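Local atomic coordinates of chitin deacetylase 1 (Bombyx mori, PDB entry 5ZNT), a protein that hydrolyses the N-acetamido groups of N-acetylglucosamine residues in chitin, turning it into chitosan and acetate, as a zinc-dependent carbohydrate esterase of family 4. Residues W182-H195 with P202-E215. Numbering follows the deposited sequence.
Sequences WPYTMYFRMPHRCH and PTRSHAVWEMVMNE. Unlike the reference sequence in segment 182-195: Trp-182 (reference Cys).
The Tyr-184 ring is covered on one face by the CB methylene of Glu-210, a CH-pi contact set off toward the rim, and on the opposite face by Pro-191 CD. Chi1 of 55° places Tyr-184 CG between its own N and carbonyl carbon, bringing CE2 close to Val-212 CB. Tyr-184 OH lies 2.8 Å from His-192 NE2, a hydrogen bond that either group could donate. Thr-185 CG2 sits squarely over the six-membered ring of Trp-209, 3.3 Å from its centroid. At the edge of the His-195 ring, NE2 donates to Glu-215 OE2 (2.8 Å), which it meets from above a carboxylate turned 89° to the ring. Strands 184-185 and 209-210 pair as a short antiparallel ladder in the mixed sheet of the catalytic domain, at the base of a long loop excursion within which a disulfide joins Cys-194 to Cys-201. Tyr-184 and Glu-210 form its hydrogen-bonded pair, with Glu-210 N to Tyr-184 O at 2.7 Å, and Thr-185 and Trp-209 the adjoining non-hydrogen-bonded pair. Glu-210 OE2 accepts a hydrogen bond from Ile-172 N. Farther along, an inverse gamma turn centred on Ala-207 lies against the Tyr-187 ring, Ala-207 CA over its face and CB 3.4 Å from CE1. Losing the ring, as with an alanine at Tyr-187, is likely to leave this turn without its aromatic cover and more open to solvent. Ser-205 OG donates to Tyr-187 O at 2.6 Å. On the other flank the bent Met-186 chain sets CE 3.6 Å from Pro-202 CG, and both side chains touch Phe-158 of helix 154-163.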
ATOM      1  N   TRP A 182      -0.195   5.945 -14.073  1.00 19.06           N
ATOM      2  CA  TRP A 182       0.806   4.966 -13.681  1.00 24.75           C
ATOM      3  C   TRP A 182       1.649   5.532 -12.534  1.00 25.49           C
ATOM      4  O   TRP A 182       1.759   6.757 -12.387  1.00 22.34           O
ATOM      5  CB  TRP A 182       1.712   4.620 -14.872  1.00 23.34           C
ATOM      6  CG  TRP A 182       1.090   3.604 -15.783  1.00 25.05           C
ATOM      7  CD1 TRP A 182       0.125   3.824 -16.741  1.00 27.93           C
ATOM      8  CD2 TRP A 182       1.357   2.194 -15.795  1.00 21.28           C
ATOM      9  NE1 TRP A 182      -0.210   2.629 -17.353  1.00 23.43           N
ATOM     10  CE2 TRP A 182       0.540   1.621 -16.797  1.00 21.25           C
ATOM     11  CE3 TRP A 182       2.237   1.365 -15.077  1.00 21.33           C
ATOM     12  CZ2 TRP A 182       0.548   0.255 -17.074  1.00 23.91           C
ATOM     13  CZ3 TRP A 182       2.239   0.004 -15.353  1.00 22.78           C
ATOM     14  CH2 TRP A 182       1.406  -0.534 -16.351  1.00 23.48           C
ATOM     15  N   PRO A 183       2.259   4.668 -11.714  1.00 25.90           N
ATOM     16  CA  PRO A 183       3.232   5.161 -10.723  1.00 21.11           C
ATOM     17  C   PRO A 183       4.292   6.013 -11.403  1.00 27.63           C
ATOM     18  O   PRO A 183       4.527   5.901 -12.612  1.00 28.72           O
ATOM     19  CB  PRO A 183       3.847   3.881 -10.138  1.00 19.08           C
ATOM     20  CG  PRO A 183       2.782   2.834 -10.326  1.00 24.26           C
ATOM     21  CD  PRO A 183       2.055   3.208 -11.623  1.00 21.46           C
ATOM     22  N   TYR A 184       4.936   6.869 -10.613  1.00 21.94           N
ATOM     23  CA  TYR A 184       5.986   7.728 -11.132  1.00 25.81           C
ATOM     24  C   TYR A 184       7.032   7.916 -10.042  1.00 27.88           C
ATOM     25  O   TYR A 184       6.751   7.722  -8.855  1.00 25.44           O
ATOM     26  CB  TYR A 184       5.409   9.072 -11.625  1.00 22.38           C
ATOM     27  CG  TYR A 184       4.590   9.814 -10.596  1.00 24.40           C
ATOM     28  CD1 TYR A 184       5.203  10.660  -9.672  1.00 22.75           C
ATOM     29  CD2 TYR A 184       3.205   9.683 -10.554  1.00 24.99           C
ATOM     30  CE1 TYR A 184       4.466  11.336  -8.721  1.00 22.86           C
ATOM     31  CE2 TYR A 184       2.454  10.347  -9.598  1.00 23.49           C
ATOM     32  CZ  TYR A 184       3.094  11.170  -8.687  1.00 24.41           C
ATOM     33  OH  TYR A 184       2.364  11.842  -7.745  1.00 25.34           O
ATOM     34  N   THR A 185       8.258   8.241 -10.446  1.00 25.45           N
ATOM     35  CA  THR A 185       9.266   8.600  -9.457  1.00 28.40           C
ATOM     36  C   THR A 185       9.225  10.104  -9.207  1.00 32.38           C
ATOM     37  O   THR A 185       8.696  10.881 -10.005  1.00 28.88           O
ATOM     38  CB  THR A 185      10.675   8.172  -9.887  1.00 37.91           C
ATOM     39  OG1 THR A 185      11.085   8.915 -11.034  1.00 45.25           O
ATOM     40  CG2 THR A 185      10.709   6.693 -10.221  1.00 41.14           C
ATOM     41  N   MET A 186       9.751  10.511  -8.061  1.00 28.04           N
ATOM     42  CA  MET A 186       9.672  11.904  -7.665  1.00 24.45           C
ATOM     43  C   MET A 186      10.900  12.716  -8.092  1.00 27.70           C
ATOM     44  O   MET A 186      11.080  13.834  -7.603  1.00 26.76           O
ATOM     45  CB  MET A 186       9.471  12.016  -6.148  1.00 29.16           C
ATOM     46  CG  MET A 186       8.164  11.409  -5.600  1.00 39.52           C
ATOM     47  SD  MET A 186       6.662  12.266  -6.148  1.00 53.75           S
ATOM     48  CE  MET A 186       7.232  13.930  -6.221  1.00 24.79           C
ATOM     49  N   TYR A 187      11.743  12.183  -8.983  1.00 23.64           N
ATOM     50  CA  TYR A 187      12.871  12.974  -9.477  1.00 28.67           C
ATOM     51  C   TYR A 187      12.395  14.197 -10.254  1.00 29.67           C
ATOM     52  O   TYR A 187      13.084  15.223 -10.295  1.00 32.32           O
ATOM     53  CB  TYR A 187      13.760  12.140 -10.393  1.00 30.29           C
ATOM     54  CG  TYR A 187      14.575  11.041  -9.759  1.00 38.47           C
ATOM     55  CD1 TYR A 187      15.684  11.333  -8.961  1.00 34.29           C
ATOM     56  CD2 TYR A 187      14.276   9.701 -10.011  1.00 42.79           C
ATOM     57  CE1 TYR A 187      16.457  10.321  -8.412  1.00 33.71           C
ATOM     58  CE2 TYR A 187      15.041   8.681  -9.463  1.00 43.47           C
ATOM     59  CZ  TYR A 187      16.131   8.996  -8.673  1.00 44.77           C
ATOM     60  OH  TYR A 187      16.872   7.962  -8.141  1.00 45.92           O
ATOM     61  N   PHE A 188      11.234  14.092 -10.887  1.00 28.61           N
ATOM     62  CA  PHE A 188      10.655  15.122 -11.730  1.00 28.95           C
ATOM     63  C   PHE A 188       9.322  15.537 -11.139  1.00 32.84           C
ATOM     64  O   PHE A 188       8.742  14.826 -10.306  1.00 28.06           O
ATOM     65  CB  PHE A 188      10.491  14.618 -13.170  1.00 29.51           C
ATOM     66  CG  PHE A 188      11.801  14.333 -13.841  1.00 32.63           C
ATOM     67  CD1 PHE A 188      12.387  13.085 -13.747  1.00 34.23           C
ATOM     68  CD2 PHE A 188      12.479  15.338 -14.519  1.00 37.33           C
ATOM     69  CE1 PHE A 188      13.617  12.825 -14.340  1.00 40.99           C
ATOM     70  CE2 PHE A 188      13.712  15.085 -15.119  1.00 45.53           C
ATOM     71  CZ  PHE A 188      14.279  13.824 -15.027  1.00 38.90           C
ATOM     72  N   ARG A 189       8.862  16.716 -11.564  1.00 26.79           N
ATOM     73  CA  ARG A 189       7.607  17.276 -11.088  1.00 29.86           C
ATOM     74  C   ARG A 189       6.474  16.262 -11.183  1.00 28.60           C
ATOM     75  O   ARG A 189       6.374  15.513 -12.158  1.00 27.90           O
ATOM     76  CB  ARG A 189       7.256  18.518 -11.914  1.00 26.95           C
ATOM     77  CG  ARG A 189       6.164  19.366 -11.335  1.00 25.16           C
ATOM     78  CD  ARG A 189       6.095  20.701 -12.086  1.00 35.09           C
ATOM     79  NE  ARG A 189       5.562  20.533 -13.435  1.00 35.19           N
ATOM     80  CZ  ARG A 189       5.731  21.409 -14.429  1.00 32.01           C
ATOM     81  NH1 ARG A 189       6.443  22.511 -14.248  1.00 27.38           N
ATOM     82  NH2 ARG A 189       5.197  21.169 -15.610  1.00 29.93           N
ATOM     83  N   MET A 190       5.621  16.251 -10.159  1.00 25.30           N
ATOM     84  CA  MET A 190       4.436  15.407 -10.173  1.00 28.07           C
ATOM     85  C   MET A 190       3.624  15.677 -11.434  1.00 31.65           C
ATOM     86  O   MET A 190       3.451  16.845 -11.816  1.00 25.37           O
ATOM     87  CB  MET A 190       3.555  15.690  -8.951  1.00 26.34           C
ATOM     88  CG  MET A 190       4.167  15.292  -7.625  1.00 31.71           C
ATOM     89  SD  MET A 190       3.227  16.008  -6.270  1.00 33.11           S
ATOM     90  CE  MET A 190       1.583  15.482  -6.671  1.00 26.29           C
ATOM     91  N   PRO A 191       3.079  14.646 -12.075  1.00 24.77           N
ATOM     92  CA  PRO A 191       2.314  14.861 -13.308  1.00 27.63           C
ATOM     93  C   PRO A 191       0.851  15.187 -13.058  1.00 32.55           C
ATOM     94  O   PRO A 191       0.019  14.954 -13.940  1.00 34.71           O
ATOM     95  CB  PRO A 191       2.444  13.522 -14.028  1.00 25.65           C
ATOM     96  CG  PRO A 191       2.453  12.521 -12.854  1.00 27.38           C
ATOM     97  CD  PRO A 191       3.233  13.209 -11.759  1.00 25.42           C
ATOM     98  N   HIS A 192       0.515  15.707 -11.881  1.00 28.40           N
ATOM     99  CA  HIS A 192      -0.869  16.034 -11.558  1.00 19.66           C
ATOM    100  C   HIS A 192      -0.859  17.023 -10.408  1.00 17.57           C
ATOM    101  O   HIS A 192       0.164  17.228  -9.756  1.00 25.68           O
ATOM    102  CB  HIS A 192      -1.684  14.793 -11.186  1.00 23.42           C
ATOM    103  CG  HIS A 192      -1.161  14.079  -9.977  1.00 24.34           C
ATOM    104  ND1 HIS A 192      -1.547  14.411  -8.695  1.00 24.48           N
ATOM    105  CD2 HIS A 192      -0.277  13.061  -9.858  1.00 25.78           C
ATOM    106  CE1 HIS A 192      -0.923  13.620  -7.837  1.00 30.90           C
ATOM    107  NE2 HIS A 192      -0.141  12.796  -8.515  1.00 26.05           N
ATOM    108  N   ARG A 193      -2.014  17.642 -10.177  1.00 22.87           N
ATOM    109  CA  ARG A 193      -2.158  18.625  -9.115  1.00 28.46           C
ATOM    110  C   ARG A 193      -2.029  17.971  -7.740  1.00 29.08           C
ATOM    111  O   ARG A 193      -2.385  16.804  -7.542  1.00 27.24           O
ATOM    112  CB  ARG A 193      -3.519  19.315  -9.192  1.00 31.18           C
ATOM    113  CG  ARG A 193      -3.745  20.176 -10.427  1.00 28.46           C
ATOM    114  CD  ARG A 193      -4.991  21.034 -10.239  1.00 28.47           C
ATOM    115  NE  ARG A 193      -5.053  22.032 -11.304  1.00 32.31           N
ATOM    116  CZ  ARG A 193      -5.552  21.791 -12.512  1.00 26.54           C
ATOM    117  NH1 ARG A 193      -6.030  20.585 -12.792  1.00 23.57           N
ATOM    118  NH2 ARG A 193      -5.551  22.753 -13.439  1.00 25.06           N
ATOM    119  N   CYS A 194      -1.531  18.749  -6.788  1.00 27.32           N
ATOM    120  CA  CYS A 194      -1.607  18.373  -5.379  1.00 29.60           C
ATOM    121  C   CYS A 194      -3.071  18.367  -4.960  1.00 29.68           C
ATOM    122  O   CYS A 194      -3.730  19.409  -4.976  1.00 31.88           O
ATOM    123  CB  CYS A 194      -0.797  19.352  -4.535  1.00 32.14           C
ATOM    124  SG  CYS A 194      -0.549  18.763  -2.831  1.00 34.11           S
ATOM    125  N   HIS A 195      -3.588  17.200  -4.592  1.00 28.71           N
ATOM    126  CA  HIS A 195      -5.021  16.979  -4.458  1.00 29.77           C
ATOM    127  C   HIS A 195      -5.387  16.693  -3.008  1.00 33.38           C
ATOM    128  O   HIS A 195      -4.708  15.919  -2.323  1.00 34.23           O
ATOM    129  CB  HIS A 195      -5.461  15.818  -5.364  1.00 32.65           C
ATOM    130  CG  HIS A 195      -6.945  15.620  -5.435  1.00 41.82           C
ATOM    131  ND1 HIS A 195      -7.797  16.540  -6.008  1.00 36.59           N
ATOM    132  CD2 HIS A 195      -7.727  14.594  -5.014  1.00 39.09           C
ATOM    133  CE1 HIS A 195      -9.039  16.092  -5.930  1.00 41.03           C
ATOM    134  NE2 HIS A 195      -9.023  14.913  -5.333  1.00 39.79           N
ATOM    135  N   PRO A 202       5.331  17.377  -2.252  1.00 23.94           N
ATOM    136  CA  PRO A 202       6.732  17.679  -2.550  1.00 30.15           C
ATOM    137  C   PRO A 202       6.860  18.519  -3.812  1.00 35.54           C
ATOM    138  O   PRO A 202       6.034  18.442  -4.723  1.00 31.39           O
ATOM    139  CB  PRO A 202       7.367  16.295  -2.745  1.00 29.10           C
ATOM    140  CG  PRO A 202       6.226  15.414  -3.135  1.00 24.67           C
ATOM    141  CD  PRO A 202       5.058  15.930  -2.332  1.00 28.99           C
ATOM    142  N   THR A 203       7.915  19.324  -3.853  1.00 33.37           N
ATOM    143  CA  THR A 203       8.223  20.138  -5.017  1.00 37.23           C
ATOM    144  C   THR A 203       9.612  19.909  -5.562  1.00 38.96           C
ATOM    145  O   THR A 203       9.832  20.160  -6.752  1.00 41.81           O
ATOM    146  CB  THR A 203       8.088  21.631  -4.693  1.00 35.04           C
ATOM    147  OG1 THR A 203       8.953  21.943  -3.597  1.00 35.43           O
ATOM    148  CG2 THR A 203       6.673  21.973  -4.340  1.00 31.57           C
ATOM    149  N   ARG A 204      10.556  19.448  -4.741  1.00 30.99           N
ATOM    150  CA  ARG A 204      11.912  19.214  -5.200  1.00 31.85           C
ATOM    151  C   ARG A 204      12.060  17.779  -5.709  1.00 30.57           C
ATOM    152  O   ARG A 204      11.129  16.969  -5.648  1.00 30.14           O
ATOM    153  CB  ARG A 204      12.909  19.520  -4.081  1.00 37.17           C
ATOM    154  CG  ARG A 204      12.813  20.945  -3.547  1.00 36.48           C
ATOM    155  CD  ARG A 204      14.008  21.310  -2.669  1.00 49.81           C
ATOM    156  NE  ARG A 204      14.059  20.491  -1.462  1.00 50.19           N
ATOM    157  CZ  ARG A 204      13.425  20.788  -0.328  1.00 56.28           C
ATOM    158  NH1 ARG A 204      12.689  21.894  -0.244  1.00 49.15           N
ATOM    159  NH2 ARG A 204      13.521  19.973   0.721  1.00 50.39           N
ATOM    160  N   SER A 205      13.250  17.467  -6.218  1.00 28.84           N
ATOM    161  CA  SER A 205      13.563  16.132  -6.703  1.00 33.75           C
ATOM    162  C   SER A 205      13.868  15.212  -5.528  1.00 38.36           C
ATOM    163  O   SER A 205      14.655  15.563  -4.641  1.00 31.92           O
ATOM    164  CB  SER A 205      14.762  16.161  -7.655  1.00 32.53           C
ATOM    165  OG  SER A 205      14.447  16.908  -8.812  1.00 45.11           O
ATOM    166  N   HIS A 206      13.257  14.031  -5.540  1.00 30.62           N
ATOM    167  CA  HIS A 206      13.462  13.032  -4.503  1.00 27.51           C
ATOM    168  C   HIS A 206      13.553  11.674  -5.176  1.00 28.89           C
ATOM    169  O   HIS A 206      12.732  11.358  -6.046  1.00 29.42           O
ATOM    170  CB  HIS A 206      12.319  13.039  -3.480  1.00 27.03           C
ATOM    171  CG  HIS A 206      12.109  14.353  -2.792  1.00 26.99           C
ATOM    172  ND1 HIS A 206      12.894  14.782  -1.741  1.00 26.89           N
ATOM    173  CD2 HIS A 206      11.168  15.309  -2.972  1.00 27.04           C
ATOM    174  CE1 HIS A 206      12.456  15.953  -1.314  1.00 24.08           C
ATOM    175  NE2 HIS A 206      11.405  16.293  -2.041  1.00 32.10           N
ATOM    176  N   ALA A 207      14.546  10.879  -4.774  1.00 31.25           N
ATOM    177  CA  ALA A 207      14.770   9.546  -5.337  1.00 28.85           C
ATOM    178  C   ALA A 207      13.852   8.520  -4.669  1.00 29.44           C
ATOM    179  O   ALA A 207      14.295   7.591  -3.992  1.00 29.05           O
ATOM    180  CB  ALA A 207      16.232   9.149  -5.187  1.00 27.81           C
ATOM    181  N   VAL A 208      12.548   8.706  -4.885  1.00 21.90           N
ATOM    182  CA  VAL A 208      11.502   7.915  -4.241  1.00 24.90           C
ATOM    183  C   VAL A 208      10.434   7.624  -5.279  1.00 26.64           C
ATOM    184  O   VAL A 208      10.049   8.511  -6.048  1.00 26.25           O
ATOM    185  CB  VAL A 208      10.862   8.662  -3.044  1.00 28.22           C
ATOM    186  CG1 VAL A 208       9.804   7.782  -2.368  1.00 25.70           C
ATOM    187  CG2 VAL A 208      11.941   9.117  -2.025  1.00 25.48           C
ATOM    188  N   TRP A 209       9.914   6.404  -5.272  1.00 19.41           N
ATOM    189  CA  TRP A 209       8.775   6.073  -6.115  1.00 19.86           C
ATOM    190  C   TRP A 209       7.489   6.534  -5.452  1.00 22.95           C
ATOM    191  O   TRP A 209       7.359   6.512  -4.225  1.00 22.79           O
ATOM    192  CB  TRP A 209       8.703   4.567  -6.363  1.00 19.99           C
ATOM    193  CG  TRP A 209       9.734   4.040  -7.288  1.00 28.08           C
ATOM    194  CD1 TRP A 209      11.005   3.624  -6.971  1.00 28.69           C
ATOM    195  CD2 TRP A 209       9.590   3.848  -8.701  1.00 24.42           C
ATOM    196  NE1 TRP A 209      11.654   3.183  -8.104  1.00 30.09           N
ATOM    197  CE2 TRP A 209      10.812   3.318  -9.178  1.00 25.54           C
ATOM    198  CE3 TRP A 209       8.547   4.077  -9.607  1.00 28.77           C
ATOM    199  CZ2 TRP A 209      11.023   3.006 -10.526  1.00 30.48           C
ATOM    200  CZ3 TRP A 209       8.754   3.765 -10.950  1.00 34.87           C
ATOM    201  CH2 TRP A 209       9.989   3.233 -11.394  1.00 32.13           C
ATOM    202  N   GLU A 210       6.520   6.946  -6.272  1.00 21.75           N
ATOM    203  CA  GLU A 210       5.179   7.245  -5.788  1.00 19.69           C
ATOM    204  C   GLU A 210       4.210   6.223  -6.368  1.00 24.88           C
ATOM    205  O   GLU A 210       3.901   6.264  -7.565  1.00 21.86           O
ATOM    206  CB  GLU A 210       4.723   8.658  -6.150  1.00 22.33           C
ATOM    207  CG  GLU A 210       3.276   8.945  -5.706  1.00 21.61           C
ATOM    208  CD  GLU A 210       3.126   8.827  -4.187  1.00 23.07           C
ATOM    209  OE1 GLU A 210       4.062   9.240  -3.479  1.00 23.56           O
ATOM    210  OE2 GLU A 210       2.085   8.345  -3.698  1.00 17.43           O
ATOM    211  N   MET A 211       3.695   5.340  -5.510  1.00 21.66           N
ATOM    212  CA  MET A 211       2.609   4.443  -5.904  1.00 19.69           C
ATOM    213  C   MET A 211       1.318   5.237  -5.800  1.00 20.59           C
ATOM    214  O   MET A 211       0.556   5.132  -4.836  1.00 19.62           O
ATOM    215  CB  MET A 211       2.585   3.196  -5.028  1.00 18.02           C
ATOM    216  CG  MET A 211       3.713   2.223  -5.352  1.00 24.53           C
ATOM    217  SD  MET A 211       3.626   1.560  -7.048  1.00 29.24           S
ATOM    218  CE  MET A 211       1.991   0.802  -7.062  1.00 23.84           C
ATOM    219  N   VAL A 212       1.065   6.039  -6.842  1.00 20.99           N
ATOM    220  CA  VAL A 212       0.043   7.069  -6.751  1.00 15.79           C
ATOM    221  C   VAL A 212      -1.314   6.431  -6.527  1.00 20.47           C
ATOM    222  O   VAL A 212      -1.611   5.337  -7.032  1.00 22.76           O
ATOM    223  CB  VAL A 212       0.070   7.948  -8.021  1.00 22.60           C
ATOM    224  CG1 VAL A 212      -0.219   7.117  -9.293  1.00 17.75           C
ATOM    225  CG2 VAL A 212      -0.886   9.126  -7.904  1.00 20.60           C
ATOM    226  N   MET A 213      -2.147   7.102  -5.742  1.00 19.83           N
ATOM    227  CA  MET A 213      -3.465   6.595  -5.373  1.00 19.86           C
ATOM    228  C   MET A 213      -4.482   7.291  -6.274  1.00 26.23           C
ATOM    229  O   MET A 213      -4.954   8.385  -5.975  1.00 21.85           O
ATOM    230  CB  MET A 213      -3.747   6.838  -3.889  1.00 18.81           C
ATOM    231  CG  MET A 213      -2.748   6.121  -2.950  1.00 20.36           C
ATOM    232  SD  MET A 213      -2.996   6.528  -1.180  1.00 21.04           S
ATOM    233  CE  MET A 213      -4.523   5.690  -0.814  1.00 16.82           C
ATOM    234  N   ASN A 214      -4.809   6.643  -7.398  1.00 22.43           N
ATOM    235  CA  ASN A 214      -5.846   7.163  -8.283  1.00 25.06           C
ATOM    236  C   ASN A 214      -7.193   7.109  -7.592  1.00 25.85           C
ATOM    237  O   ASN A 214      -7.594   6.061  -7.082  1.00 24.48           O
ATOM    238  CB  ASN A 214      -5.917   6.346  -9.574  1.00 18.18           C
ATOM    239  CG  ASN A 214      -4.734   6.565 -10.467  1.00 23.15           C
ATOM    240  OD1 ASN A 214      -4.612   7.613 -11.101  1.00 25.96           O
ATOM    241  ND2 ASN A 214      -3.849   5.569 -10.541  1.00 22.62           N
ATOM    242  N   GLU A 215      -7.918   8.227  -7.600  1.00 19.30           N
ATOM    243  CA  GLU A 215      -9.288   8.187  -7.113  1.00 23.32           C
ATOM    244  C   GLU A 215     -10.121   7.259  -7.985  1.00 26.72           C
ATOM    245  O   GLU A 215      -9.891   7.132  -9.187  1.00 28.97           O
ATOM    246  CB  GLU A 215      -9.908   9.581  -7.124  1.00 24.90           C
ATOM    247  CG  GLU A 215      -9.358  10.512  -6.060  1.00 24.67           C
ATOM    248  CD  GLU A 215     -10.129  11.824  -6.034  1.00 31.53           C
ATOM    249  OE1 GLU A 215     -10.604  12.256  -7.111  1.00 27.78           O
ATOM    250  OE2 GLU A 215     -10.262  12.406  -4.947  1.00 28.37           O
TER
HETATM  251  O   HOH W   1       8.975  16.145  -7.547  1.00 39.82           O
HETATM  252  O   HOH W   2       6.516  17.568  -7.709  1.00 34.50           O